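Local coordinates for dihydroorotase (Saccharomyces cerevisiae S288C, PDB 6L0A), which catalyses the zinc-dependent interconversion of N-carbamoyl-L-aspartate and dihydroorotate, the third step of de novo pyrimidine biosynthesis, at residues 14-19 and 39-44; 155-160 and 180-185; 5-10 and 298-303; 280-285 and 330-335; 132-137 and 174-179. All coordinates share one frame; numbering follows the deposited sequence.

Interaction 1. Residues 14-19 and 39-44. With ZN (zinc ion), chain K; LMR ((2S)-2-hydroxybutanedioic acid), chain M.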
# COMPACT_ATOMS: atom_id res chain seq x y z
N HIS C 14 7.49 4.83 22.80
CA HIS C 14 7.36 5.54 21.52
C HIS C 14 5.92 6.06 21.38
O HIS C 14 5.08 5.38 20.81
CB HIS C 14 7.74 4.63 20.37
CG HIS C 14 8.03 5.36 19.09
ND1 HIS C 14 9.13 5.08 18.31
CD2 HIS C 14 7.36 6.36 18.46
CE1 HIS C 14 9.12 5.88 17.25
NE2 HIS C 14 8.06 6.66 17.32
N VAL C 15 5.67 7.27 21.87
CA VAL C 15 4.32 7.82 21.99
C VAL C 15 4.24 9.17 21.29
O VAL C 15 5.12 10.02 21.47
CB VAL C 15 3.89 7.97 23.47
CG1 VAL C 15 2.59 8.75 23.59
CG2 VAL C 15 3.73 6.60 24.12
N HIS C 16 3.17 9.38 20.50
CA HIS C 16 2.81 10.69 19.98
C HIS C 16 1.54 11.17 20.65
O HIS C 16 0.51 10.49 20.59
CB HIS C 16 2.60 10.63 18.45
CG HIS C 16 3.83 10.27 17.67
ND1 HIS C 16 4.73 11.21 17.24
CD2 HIS C 16 4.30 9.07 17.26
CE1 HIS C 16 5.72 10.60 16.59
NE2 HIS C 16 5.47 9.30 16.59
N VAL C 17 1.58 12.36 21.27
CA VAL C 17 0.38 12.96 21.85
C VAL C 17 0.05 14.31 21.24
O VAL C 17 -0.92 14.94 21.67
CB VAL C 17 0.47 13.08 23.39
CG1 VAL C 17 0.46 11.70 24.05
CG2 VAL C 17 1.68 13.90 23.79
N ARG C 18 0.82 14.79 20.26
CA ARG C 18 0.47 15.99 19.49
C ARG C 18 0.37 17.20 20.43
O ARG C 18 1.08 17.28 21.44
CB ARG C 18 -0.81 15.74 18.67
CG ARG C 18 -0.88 14.40 17.95
CD ARG C 18 0.19 14.28 16.88
NE ARG C 18 -0.11 13.16 15.99
CZ ARG C 18 0.79 12.55 15.22
NH1 ARG C 18 2.06 12.95 15.23
NH2 ARG C 18 0.41 11.53 14.46
N GLU C 19 -0.50 18.16 20.09
CA GLU C 19 -0.68 19.39 20.86
C GLU C 19 -2.17 19.75 20.89
O GLU C 19 -3.01 19.04 20.32
CB GLU C 19 0.16 20.53 20.27
CG GLU C 19 1.66 20.41 20.53
CD GLU C 19 2.42 21.70 20.27
OE1 GLU C 19 2.83 21.95 19.11
OE2 GLU C 19 2.61 22.48 21.24
N TYR C 39 7.53 7.49 26.53
CA TYR C 39 8.59 8.27 25.90
C TYR C 39 7.97 9.08 24.77
O TYR C 39 7.47 8.50 23.80
CB TYR C 39 9.69 7.36 25.37
CG TYR C 39 10.90 8.09 24.81
CD1 TYR C 39 11.70 8.88 25.62
CD2 TYR C 39 11.26 7.95 23.47
CE1 TYR C 39 12.83 9.53 25.11
CE2 TYR C 39 12.38 8.59 22.95
CZ TYR C 39 13.17 9.38 23.79
OH TYR C 39 14.29 10.01 23.30
N ILE C 40 8.00 10.40 24.90
CA ILE C 40 7.20 11.32 24.09
C ILE C 40 8.00 11.79 22.89
O ILE C 40 9.07 12.41 23.04
CB ILE C 40 6.72 12.52 24.92
CG1 ILE C 40 5.89 12.04 26.11
CG2 ILE C 40 5.96 13.53 24.06
CD1 ILE C 40 4.54 11.39 25.70
N MET C 41 7.47 11.57 21.69
CA MET C 41 8.22 11.91 20.49
C MET C 41 8.11 13.41 20.18
O MET C 41 7.16 14.07 20.61
CB MET C 41 7.73 11.06 19.32
CG MET C 41 8.18 9.59 19.44
SD MET C 41 9.97 9.44 19.45
CE MET C 41 10.28 7.78 20.05
N PRO C 42 9.07 13.96 19.42
CA PRO C 42 9.18 15.42 19.33
C PRO C 42 8.80 16.05 17.99
O PRO C 42 9.15 17.21 17.74
CB PRO C 42 10.67 15.64 19.60
CG PRO C 42 11.31 14.51 18.86
CD PRO C 42 10.34 13.31 19.02
N ASN C 43 8.14 15.32 17.11
CA ASN C 43 7.89 15.82 15.76
C ASN C 43 6.62 16.69 15.74
O ASN C 43 5.65 16.46 15.03
CB ASN C 43 7.81 14.67 14.76
CG ASN C 43 6.68 13.71 15.05
OD1 ASN C 43 6.24 13.58 16.20
ND2 ASN C 43 6.20 13.02 14.00
N LEU C 44 6.66 17.73 16.58
CA LEU C 44 5.66 18.78 16.56
C LEU C 44 5.94 19.77 15.42
O LEU C 44 6.94 19.66 14.69
CB LEU C 44 5.62 19.50 17.90
CG LEU C 44 5.50 18.64 19.17
CD1 LEU C 44 5.31 19.50 20.41
CD2 LEU C 44 4.36 17.67 19.03
ZN ZN K . 6.73 7.65 15.95
C1 LMR M . 5.92 7.89 12.38
O1A LMR M . 6.33 7.38 13.45
O1B LMR M . 6.54 7.59 11.34
C2 LMR M . 4.71 8.86 12.31
O2 LMR M . 3.61 8.42 11.55
C3 LMR M . 4.09 9.01 13.66
C4 LMR M . 3.41 10.35 13.48
O4A LMR M . 2.42 10.52 12.69
O4B LMR M . 3.93 11.25 14.15
O HOH W 1 4.22 14.03 21.09
O HOH W 2 3.31 15.32 16.28
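R18 and N43, one from each segment, share malate oxygen O4B. R18 NH1 gives it a hydrogen bond of 2.7 Å. N43 ND2 gives a second, 2.9 Å to O4B and almost straight at 172°. R18 NH2 bonds O4A, so the guanidinium edge spans the carboxylate. The R18 chain folds back at chi2 (-65°), which brings its end to the ligand. Water 2 bridges R18 NH1 and N43 O. H16 lies between O4B over one ring face and M41 CB over the other. Zinc is bound by H14 NE2 at 2.1 Å and by H16 NE2 at 2.2 Å, with malate O1A as a longer ligand. This His-X-His pair at a strand end is a hallmark of amidohydrolase sites; D258 shares the metal. M41 lays CE over the H14 ring, 3.4 Å from its centroid, in a CH-pi contact; SD lies over the same face. H14 ND1 is held by E179. The backbones pair in parallel: V15 N bonds Y39 O, and M41 N bonds V15 O at 2.8 Å. Strands 11-15 and 37-40 belong to a beta-alpha-beta unit; its helix 20-32 packs on V15 and V17, while helix 51-64 covers I40.

Interaction 2. Residues 155-160 and 180-185. With ZN (zinc ion), chain L.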
# COMPACT_ATOMS: atom_id res chain seq x y z
N ASN C 155 11.90 -1.62 0.85
CA ASN C 155 13.27 -1.92 1.25
C ASN C 155 13.96 -0.76 1.96
O ASN C 155 15.16 -0.84 2.23
CB ASN C 155 14.11 -2.38 0.04
CG ASN C 155 14.35 -1.28 -0.99
OD1 ASN C 155 13.88 -0.14 -0.87
ND2 ASN C 155 15.12 -1.62 -2.03
N ALA C 156 13.23 0.32 2.29
CA ALA C 156 13.89 1.50 2.86
C ALA C 156 14.48 1.22 4.24
O ALA C 156 15.50 1.81 4.61
CB ALA C 156 12.92 2.68 2.92
N GLU C 157 13.86 0.32 5.01
CA GLU C 157 14.39 -0.06 6.32
C GLU C 157 15.65 -0.92 6.17
O GLU C 157 16.68 -0.65 6.80
CB GLU C 157 13.32 -0.81 7.11
CG GLU C 157 13.81 -1.32 8.44
CD GLU C 157 12.69 -1.91 9.27
OE1 GLU C 157 12.76 -3.10 9.58
OE2 GLU C 157 11.74 -1.18 9.60
N GLU C 158 15.59 -1.95 5.33
CA GLU C 158 16.78 -2.75 5.04
C GLU C 158 17.93 -1.87 4.54
O GLU C 158 19.09 -2.06 4.95
CB GLU C 158 16.45 -3.83 4.02
CG GLU C 158 17.57 -4.81 3.73
CD GLU C 158 17.11 -5.87 2.75
OE1 GLU C 158 17.43 -5.76 1.55
OE2 GLU C 158 16.40 -6.80 3.18
N ALA C 159 17.62 -0.89 3.69
CA ALA C 159 18.65 -0.01 3.15
C ALA C 159 19.31 0.85 4.23
O ALA C 159 20.44 1.29 4.06
CB ALA C 159 18.06 0.90 2.08
N PHE C 160 18.61 1.08 5.34
CA PHE C 160 19.13 1.87 6.45
C PHE C 160 20.10 1.09 7.33
O PHE C 160 20.87 1.70 8.08
CB PHE C 160 17.97 2.38 7.31
CG PHE C 160 18.38 3.31 8.41
CD1 PHE C 160 18.46 4.69 8.18
CD2 PHE C 160 18.68 2.83 9.68
CE1 PHE C 160 18.84 5.55 9.20
CE2 PHE C 160 19.06 3.69 10.69
CZ PHE C 160 19.13 5.06 10.45
N HIS C 180 10.47 1.00 16.00
CA HIS C 180 9.45 0.28 15.23
C HIS C 180 9.99 -0.53 14.06
O HIS C 180 9.71 -0.21 12.89
CB HIS C 180 8.36 1.25 14.75
CG HIS C 180 8.86 2.56 14.21
ND1 HIS C 180 9.85 2.65 13.25
CD2 HIS C 180 8.49 3.84 14.48
CE1 HIS C 180 10.07 3.93 12.97
NE2 HIS C 180 9.26 4.67 13.70
N CYS C 181 10.74 -1.60 14.36
CA CYS C 181 11.24 -2.48 13.30
C CYS C 181 10.09 -3.13 12.56
O CYS C 181 9.08 -3.53 13.17
CB CYS C 181 12.15 -3.57 13.87
SG CYS C 181 13.77 -2.98 14.36
N THR C 182 10.26 -3.30 11.25
CA THR C 182 9.21 -3.90 10.45
C THR C 182 9.66 -5.05 9.57
O THR C 182 8.81 -5.66 8.92
CB THR C 182 8.54 -2.84 9.57
OG1 THR C 182 9.54 -2.25 8.73
CG2 THR C 182 7.88 -1.79 10.42
N SER C 183 10.95 -5.35 9.50
CA SER C 183 11.45 -6.32 8.54
C SER C 183 12.25 -7.42 9.22
O SER C 183 12.89 -7.20 10.25
CB SER C 183 12.33 -5.65 7.49
OG SER C 183 13.54 -5.18 8.06
N GLU C 184 12.19 -8.62 8.64
CA GLU C 184 13.05 -9.71 9.11
C GLU C 184 14.51 -9.30 9.05
O GLU C 184 15.30 -9.66 9.94
CB GLU C 184 12.82 -10.97 8.28
CG GLU C 184 13.74 -12.10 8.69
CD GLU C 184 13.56 -13.36 7.88
OE1 GLU C 184 13.52 -13.27 6.64
OE2 GLU C 184 13.45 -14.44 8.49
N SER C 185 14.90 -8.56 8.01
CA SER C 185 16.28 -8.12 7.89
C SER C 185 16.71 -7.32 9.11
O SER C 185 17.81 -7.51 9.63
CB SER C 185 16.48 -7.29 6.62
OG SER C 185 16.41 -8.12 5.47
ZN ZN L . 8.42 6.48 12.94
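T182 and S183 grip the flat carboxylate of E157, one hydroxyl from above its plane, the other tilted from it. T182 N reaches OE1 of E157 through the syn lone pair, at 3.0 Å. S183 OG comes to the same OE1 on the anti side, 32° out of the plane, at 2.7 Å. T182 OG1 stands above the plane and donates to E157 OE2 at 2.6 Å. Weak bonds from S183 N to OE1 and from T182 N to OE2 complete the grip. E157 is extended, with CG opposite its backbone N (chi1 176°), and this carries the carboxylate to the T182 and S183 amides. Beside it, E158 OE2 accepts from S185 OG at 2.6 Å, on the anti side. S183 is the N-cap of helix 184-193, and its OG also caps A186 N. Swapping E157 for an alanine would probably leave the T182 amide and the two hydroxyls without their acceptor and free the turn after H180 to shift. H180 NE2 binds the second zinc with H137, so the turn leads directly out of the metal site. The buried negative charge of E157 is met by neutral donors, and K234, bonded to T182 OG1, may help to balance it.

Interaction 3. Residues 5-10 and 298-303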
# COMPACT_ATOMS: atom_id res chain seq x y z
N ILE C 5 -2.80 -10.84 35.29
CA ILE C 5 -1.34 -10.75 35.20
C ILE C 5 -0.92 -9.38 35.71
O ILE C 5 -1.46 -8.35 35.27
CB ILE C 5 -0.83 -10.97 33.76
CG1 ILE C 5 -1.33 -12.30 33.20
CG2 ILE C 5 0.69 -10.91 33.74
CD1 ILE C 5 -0.71 -12.68 31.87
N ASP C 6 0.01 -9.36 36.66
CA ASP C 6 0.50 -8.14 37.26
C ASP C 6 1.68 -7.68 36.41
O ASP C 6 2.77 -8.25 36.47
CB ASP C 6 0.92 -8.37 38.71
CG ASP C 6 1.24 -7.09 39.45
OD1 ASP C 6 1.70 -6.11 38.82
OD2 ASP C 6 1.06 -7.07 40.69
N LEU C 7 1.44 -6.65 35.59
CA LEU C 7 2.48 -6.15 34.70
C LEU C 7 3.31 -5.04 35.32
O LEU C 7 4.30 -4.61 34.72
CB LEU C 7 1.84 -5.67 33.39
CG LEU C 7 1.20 -6.79 32.56
CD1 LEU C 7 0.47 -6.23 31.34
CD2 LEU C 7 2.24 -7.81 32.13
N GLY C 8 2.93 -4.56 36.50
CA GLY C 8 3.75 -3.57 37.19
C GLY C 8 3.76 -2.23 36.49
O GLY C 8 2.72 -1.71 36.06
N LEU C 9 4.96 -1.64 36.41
CA LEU C 9 5.13 -0.32 35.81
C LEU C 9 5.40 -0.53 34.32
O LEU C 9 6.53 -0.73 33.90
CB LEU C 9 6.26 0.44 36.48
CG LEU C 9 6.15 0.55 38.00
CD1 LEU C 9 7.41 1.13 38.61
CD2 LEU C 9 4.92 1.37 38.38
N THR C 10 4.34 -0.50 33.53
CA THR C 10 4.43 -0.70 32.09
C THR C 10 5.00 0.54 31.41
O THR C 10 4.76 1.67 31.83
CB THR C 10 3.04 -0.98 31.53
OG1 THR C 10 2.13 -0.01 32.05
CG2 THR C 10 2.56 -2.37 31.94
N GLU C 298 3.94 -15.55 29.70
CA GLU C 298 4.99 -15.41 30.71
C GLU C 298 6.06 -14.41 30.29
O GLU C 298 6.79 -13.91 31.15
CB GLU C 298 5.62 -16.77 31.02
CG GLU C 298 6.72 -17.20 30.05
CD GLU C 298 6.20 -18.06 28.91
OE1 GLU C 298 4.98 -18.01 28.62
OE2 GLU C 298 7.01 -18.79 28.30
N ASN C 299 6.18 -14.11 28.99
CA ASN C 299 7.18 -13.16 28.51
C ASN C 299 6.62 -11.76 28.35
O ASN C 299 7.36 -10.85 27.94
CB ASN C 299 7.79 -13.65 27.19
CG ASN C 299 8.87 -14.70 27.41
OD1 ASN C 299 9.25 -14.98 28.54
ND2 ASN C 299 9.37 -15.29 26.31
N LEU C 300 5.34 -11.54 28.68
CA LEU C 300 4.71 -10.26 28.44
C LEU C 300 5.31 -9.17 29.32
O LEU C 300 5.60 -8.07 28.83
CB LEU C 300 3.21 -10.35 28.68
CG LEU C 300 2.44 -9.05 28.43
CD1 LEU C 300 2.55 -8.66 26.95
CD2 LEU C 300 0.98 -9.16 28.84
N LYS C 301 5.52 -9.46 30.61
CA LYS C 301 6.02 -8.43 31.51
C LYS C 301 7.38 -7.91 31.06
O LYS C 301 7.68 -6.72 31.20
CB LYS C 301 6.09 -8.96 32.94
CG LYS C 301 6.70 -7.97 33.92
CD LYS C 301 6.11 -8.11 35.31
CE LYS C 301 6.55 -6.96 36.21
NZ LYS C 301 8.04 -6.96 36.34
N GLY C 302 8.23 -8.79 30.54
CA GLY C 302 9.51 -8.33 30.04
C GLY C 302 9.36 -7.37 28.87
O GLY C 302 10.01 -6.33 28.82
N PHE C 303 8.44 -7.70 27.95
CA PHE C 303 8.32 -6.93 26.71
C PHE C 303 7.70 -5.56 26.95
O PHE C 303 8.10 -4.58 26.31
CB PHE C 303 7.51 -7.71 25.68
CG PHE C 303 7.29 -6.97 24.39
CD1 PHE C 303 8.33 -6.80 23.49
CD2 PHE C 303 6.05 -6.45 24.08
CE1 PHE C 303 8.13 -6.10 22.29
CE2 PHE C 303 5.84 -5.77 22.88
CZ PHE C 303 6.89 -5.59 22.00
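L7 and L300 cross at about a right angle, methyl against methyl. L300 CD2 is set close to both L7 methyls, 3.8 Å from CD2 of L7 and 3.9 Å from CD1 of L7. The L300 chain leaves opposite its backbone N (chi1 -179°), which points it at the strand. K301 is arranged differently. Its aliphatic part slants past the strand's carbonyls, with K301 CD 3.5 Å from D6 O and K301 CE 3.6 Å from L7 O. K301 CB also rests on L7 CD2. L7 and G8 form a classic beta bulge opposite A325, and G8 has a positive phi (69°). A CB on G8 would be tight against K301 CE. D6 OD1 takes a weak bond from G8 N, beside the bulge. The amino group of K301 pairs with D306 in a salt bridge. With an alanine in place of K301, D306 would probably lose its charged mate and the D6 and L7 carbonyls their aliphatic cover. I287 and F291 of helix 283-293 also pack on L300. The contact is therefore amphipathic: leucine methyls fill the buried side, and the lysine lays its methylenes over the bulge and keeps its charge for a partner on its own helix.

Interaction 4. Residues 280-285 and 330-335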
# COMPACT_ATOMS: atom_id res chain seq x y z
N GLN C 280 -3.11 3.92 21.26
CA GLN C 280 -2.89 4.23 22.67
C GLN C 280 -4.01 3.70 23.55
O GLN C 280 -3.75 3.15 24.63
CB GLN C 280 -2.74 5.74 22.88
CG GLN C 280 -1.90 6.09 24.09
CD GLN C 280 -0.43 5.81 23.85
OE1 GLN C 280 0.20 6.50 23.05
NE2 GLN C 280 0.11 4.78 24.50
N SER C 281 -5.27 3.86 23.12
CA SER C 281 -6.42 3.56 23.97
C SER C 281 -6.48 2.10 24.42
O SER C 281 -7.14 1.80 25.43
CB SER C 281 -7.72 3.92 23.25
OG SER C 281 -7.94 5.33 23.22
N PHE C 282 -5.84 1.18 23.70
CA PHE C 282 -5.88 -0.23 24.08
C PHE C 282 -4.51 -0.85 23.97
O PHE C 282 -4.39 -2.05 23.69
CB PHE C 282 -6.91 -0.99 23.23
CG PHE C 282 -8.29 -0.41 23.33
CD1 PHE C 282 -9.14 -0.81 24.36
CD2 PHE C 282 -8.73 0.55 22.45
CE1 PHE C 282 -10.41 -0.27 24.47
CE2 PHE C 282 -9.99 1.10 22.57
CZ PHE C 282 -10.83 0.69 23.58
N ALA C 283 -3.47 -0.05 24.21
CA ALA C 283 -2.10 -0.46 23.91
C ALA C 283 -1.75 -1.82 24.51
O ALA C 283 -1.38 -2.75 23.79
CB ALA C 283 -1.14 0.63 24.41
N ILE C 284 -1.87 -1.96 25.82
CA ILE C 284 -1.44 -3.22 26.43
C ILE C 284 -2.38 -4.37 26.05
O ILE C 284 -1.88 -5.46 25.72
CB ILE C 284 -1.31 -3.08 27.96
CG1 ILE C 284 -0.27 -2.00 28.28
CG2 ILE C 284 -0.87 -4.41 28.55
CD1 ILE C 284 1.14 -2.36 27.82
N PRO C 285 -3.71 -4.20 26.07
CA PRO C 285 -4.58 -5.27 25.54
C PRO C 285 -4.23 -5.75 24.13
O PRO C 285 -4.34 -6.96 23.88
CB PRO C 285 -5.97 -4.63 25.59
CG PRO C 285 -5.89 -3.65 26.73
CD PRO C 285 -4.49 -3.10 26.67
N LYS C 330 -10.94 -10.12 30.77
CA LYS C 330 -12.30 -9.69 30.47
C LYS C 330 -12.34 -9.27 29.00
O LYS C 330 -11.74 -8.27 28.61
CB LYS C 330 -12.73 -8.54 31.37
CG LYS C 330 -13.98 -7.80 30.88
CD LYS C 330 -15.27 -8.50 31.31
CE LYS C 330 -16.46 -8.04 30.47
NZ LYS C 330 -16.82 -9.04 29.41
N GLU C 331 -13.05 -10.06 28.19
CA GLU C 331 -13.21 -9.76 26.78
C GLU C 331 -13.88 -8.40 26.57
O GLU C 331 -14.76 -8.01 27.34
CB GLU C 331 -14.02 -10.88 26.13
CG GLU C 331 -14.28 -10.75 24.65
CD GLU C 331 -15.20 -11.86 24.15
OE1 GLU C 331 -14.68 -12.95 23.83
OE2 GLU C 331 -16.43 -11.64 24.10
N GLN C 332 -13.43 -7.66 25.56
CA GLN C 332 -13.99 -6.35 25.26
C GLN C 332 -13.94 -6.10 23.76
O GLN C 332 -13.23 -6.78 23.02
CB GLN C 332 -13.24 -5.23 26.00
CG GLN C 332 -11.76 -5.14 25.62
CD GLN C 332 -11.05 -3.99 26.30
OE1 GLN C 332 -11.56 -2.87 26.34
NE2 GLN C 332 -9.87 -4.27 26.85
N VAL C 333 -14.70 -5.09 23.33
CA VAL C 333 -14.89 -4.79 21.92
C VAL C 333 -14.35 -3.39 21.67
O VAL C 333 -14.80 -2.42 22.30
CB VAL C 333 -16.36 -4.89 21.50
CG1 VAL C 333 -16.59 -4.21 20.15
CG2 VAL C 333 -16.80 -6.36 21.44
N ILE C 334 -13.38 -3.28 20.78
CA ILE C 334 -12.81 -1.97 20.43
C ILE C 334 -13.89 -1.14 19.75
O ILE C 334 -14.56 -1.63 18.82
CB ILE C 334 -11.60 -2.14 19.51
CG1 ILE C 334 -10.52 -2.99 20.20
CG2 ILE C 334 -11.04 -0.79 19.10
CD1 ILE C 334 -9.55 -3.64 19.24
N PRO C 335 -14.09 0.11 20.15
CA PRO C 335 -15.11 0.95 19.51
C PRO C 335 -14.75 1.26 18.06
O PRO C 335 -13.62 1.04 17.60
CB PRO C 335 -15.11 2.23 20.35
CG PRO C 335 -13.79 2.24 21.04
CD PRO C 335 -13.45 0.80 21.29
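The backbones of 280-285 and 330-335 stay well apart, and side chains bridge the distance. The CA atoms of F282 and I334 are 8.0 Å apart. F282 is the N-cap residue of helix 283-293, where a short 3-10 turn over 280-281 gives way to the helix. A283 N bonds Q280 O across that turn. The other segment holds strand 332-333, an outermost strand of the antiparallel sheet. Q332 and I334 of this segment make backbone bonds, Q332 to L355 and I334 to G352 and D353.

The F282 ring carries the contact. Q332 OE1 comes to its edge, near the ring plane, 3.4 Å from F282 CE1. The Q332 amide is turned almost perpendicular to the ring, with the planes 80° apart. Q332 CG sits between its backbone N and carbonyl carbon (chi1 61°), and the chain then runs extended to F282. At the far end of the ring, P335 CD touches F282 CZ at 3.5 Å. I334 CG2 lies 4.1 Å from F282 CE2, and these two side chains slide past each other in opposite directions. P285, in the first helical turn, meets the other half of the amide, its CG 4.0 Å from Q332 NE2. W357 O accepts a hydrogen bond from that same NE2, which fixes the rotation of the amide.

The contact joins the start of helix 283-293 to the sheet edge far from the metal site. Its chemistry is mostly apolar packing, with one weakly polar element: the amide oxygen faces the slightly positive C-H edge of the phenyl ring.

Interaction 5. Residues 132-137 and 174-179. With ZN (zinc ion), chain L.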
# COMPACT_ATOMS: atom_id res chain seq x y z
N LEU C 132 22.56 9.73 26.84
CA LEU C 132 21.26 9.92 26.23
C LEU C 132 21.06 8.87 25.13
O LEU C 132 22.02 8.35 24.56
CB LEU C 132 21.13 11.32 25.63
CG LEU C 132 21.16 12.55 26.56
CD1 LEU C 132 21.21 13.83 25.75
CD2 LEU C 132 19.93 12.56 27.49
N VAL C 133 19.78 8.57 24.84
CA VAL C 133 19.44 7.54 23.87
C VAL C 133 19.27 8.19 22.50
O VAL C 133 18.65 9.24 22.39
CB VAL C 133 18.15 6.80 24.29
CG1 VAL C 133 17.69 5.85 23.19
CG2 VAL C 133 18.36 6.07 25.62
N LEU C 134 19.82 7.57 21.46
CA LEU C 134 19.60 8.05 20.10
C LEU C 134 18.54 7.15 19.48
O LEU C 134 18.77 5.96 19.28
CB LEU C 134 20.89 8.03 19.28
CG LEU C 134 20.72 8.31 17.79
CD1 LEU C 134 20.19 9.73 17.56
CD2 LEU C 134 22.04 8.08 17.04
N ASN C 135 17.36 7.72 19.19
CA ASN C 135 16.24 7.00 18.60
C ASN C 135 16.26 7.22 17.09
O ASN C 135 16.24 8.35 16.63
CB ASN C 135 14.91 7.49 19.16
CG ASN C 135 14.92 7.59 20.67
OD1 ASN C 135 15.17 8.65 21.23
ND2 ASN C 135 14.60 6.49 21.32
N LEU C 136 16.25 6.13 16.33
CA LEU C 136 16.33 6.21 14.88
C LEU C 136 15.03 5.73 14.26
O LEU C 136 14.60 4.60 14.53
CB LEU C 136 17.50 5.38 14.37
CG LEU C 136 18.89 5.77 14.90
CD1 LEU C 136 19.92 4.78 14.42
CD2 LEU C 136 19.23 7.19 14.43
N HIS C 137 14.41 6.57 13.44
CA HIS C 137 13.45 6.09 12.45
C HIS C 137 14.30 5.58 11.30
O HIS C 137 14.78 6.36 10.46
CB HIS C 137 12.50 7.20 12.00
CG HIS C 137 11.46 6.72 11.04
ND1 HIS C 137 10.10 6.81 11.31
CD2 HIS C 137 11.56 6.13 9.83
CE1 HIS C 137 9.43 6.30 10.29
NE2 HIS C 137 10.29 5.88 9.38
N LEU C 174 27.14 4.64 22.96
CA LEU C 174 25.86 5.32 22.82
C LEU C 174 24.72 4.31 22.78
O LEU C 174 24.76 3.35 22.00
CB LEU C 174 25.87 6.17 21.54
CG LEU C 174 24.62 6.94 21.11
CD1 LEU C 174 24.25 7.96 22.17
CD2 LEU C 174 24.84 7.61 19.75
N LYS C 175 23.70 4.51 23.61
CA LYS C 175 22.48 3.72 23.50
C LYS C 175 21.72 4.15 22.25
O LYS C 175 21.44 5.34 22.06
CB LYS C 175 21.62 3.90 24.76
CG LYS C 175 22.15 3.17 25.98
CD LYS C 175 21.17 3.18 27.14
CE LYS C 175 21.25 4.46 27.97
NZ LYS C 175 20.36 4.42 29.18
N ILE C 176 21.43 3.19 21.38
CA ILE C 176 20.75 3.46 20.12
C ILE C 176 19.57 2.51 20.00
O ILE C 176 19.69 1.31 20.28
CB ILE C 176 21.70 3.28 18.91
CG1 ILE C 176 22.88 4.23 18.98
CG2 ILE C 176 20.95 3.49 17.59
CD1 ILE C 176 23.93 3.94 17.90
N ILE C 177 18.43 3.04 19.57
CA ILE C 177 17.26 2.21 19.34
C ILE C 177 16.86 2.32 17.88
O ILE C 177 16.65 3.42 17.36
CB ILE C 177 16.07 2.61 20.23
CG1 ILE C 177 16.45 2.49 21.71
CG2 ILE C 177 14.87 1.70 19.92
CD1 ILE C 177 15.34 2.91 22.65
N LEU C 178 16.73 1.17 17.23
CA LEU C 178 16.07 1.10 15.93
C LEU C 178 14.57 1.03 16.22
O LEU C 178 14.05 -0.03 16.57
CB LEU C 178 16.57 -0.10 15.14
CG LEU C 178 16.08 -0.21 13.68
CD1 LEU C 178 16.43 1.02 12.85
CD2 LEU C 178 16.62 -1.47 13.04
N GLU C 179 13.89 2.17 16.11
CA GLU C 179 12.49 2.25 16.48
C GLU C 179 11.62 1.46 15.50
O GLU C 179 11.96 1.29 14.33
CB GLU C 179 12.03 3.71 16.52
CG GLU C 179 12.75 4.57 17.57
CD GLU C 179 12.37 4.20 18.99
OE1 GLU C 179 11.29 3.59 19.17
OE2 GLU C 179 13.13 4.51 19.95
ZN ZN L . 8.42 6.48 12.94
O HOH W 3 23.73 6.54 25.69
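N135 and E179 make the side-chain bond of this strand pair. N135 ND2 donates to E179 OE2 at 2.8 Å, on the anti side and 24° out of the carboxylate plane. E179 bends at chi2 (-70°), which brings OE2 to N135 ND2. Both groups have further partners. N135 OD1 bonds Y39 OH, and ND2 also bonds Y312 OH. E179 OE1 takes H14 ND1 and T208 OG1, so E179 is a second-shell residue that probably fixes the rotation of the zinc ligand H14. Four backbone bonds link the strands in the parallel ladder; V133 and N135 turn theirs to the other neighbour, at R95, V97 and C99. L134 N gives to K175 O at 2.8 Å, nearly straight at 175°. I177 N returns a bond to L134 O at 3.0 Å. L136 N gives to I177 O, and E179 N closes the series on L136 O. At the start, water 3 accepts from K175 N at 2.9 Å. K175 NZ is paired with E313. H137 gives ND1 to the second zinc at 2.4 Å, and its NE2 is held by E139. The apolar contacts lie on both faces. V133 CG1 meets I177 CD1 at 3.8 Å, and L136 CD1 meets I176 CG2 at 3.6 Å. Helix 156-170 connects the parallel strands 133-136 and 175-178 in a beta-alpha-beta unit. It packs on L136, I176 and L178, helix 121-130 on L134 and L174, and helix 300-312 on V133 and I177.

How the interactions relate
Interactions 1, 2 and 5 surround the two-zinc site at strand ends of the TIM-barrel fold. Interactions 1 and 5 have centres about 15 Å apart and are tied by Y39 with N135 and H14 with E179. Interactions 2 and 5 are also about 15 Å apart, alternate along the chain, and share one zinc through H180 and H137. Interactions 3 and 4 lie away from the site, about 16 Å apart. They touch through L7 and I284, and both reach the four-stranded antiparallel sheet, at its outermost strands 4-8 and 332-333. The loop closed by interaction 3 encloses interactions 1, 2 and 5. The first group builds the metal site; the second joins that sheet to helices 283-293 and 300-312.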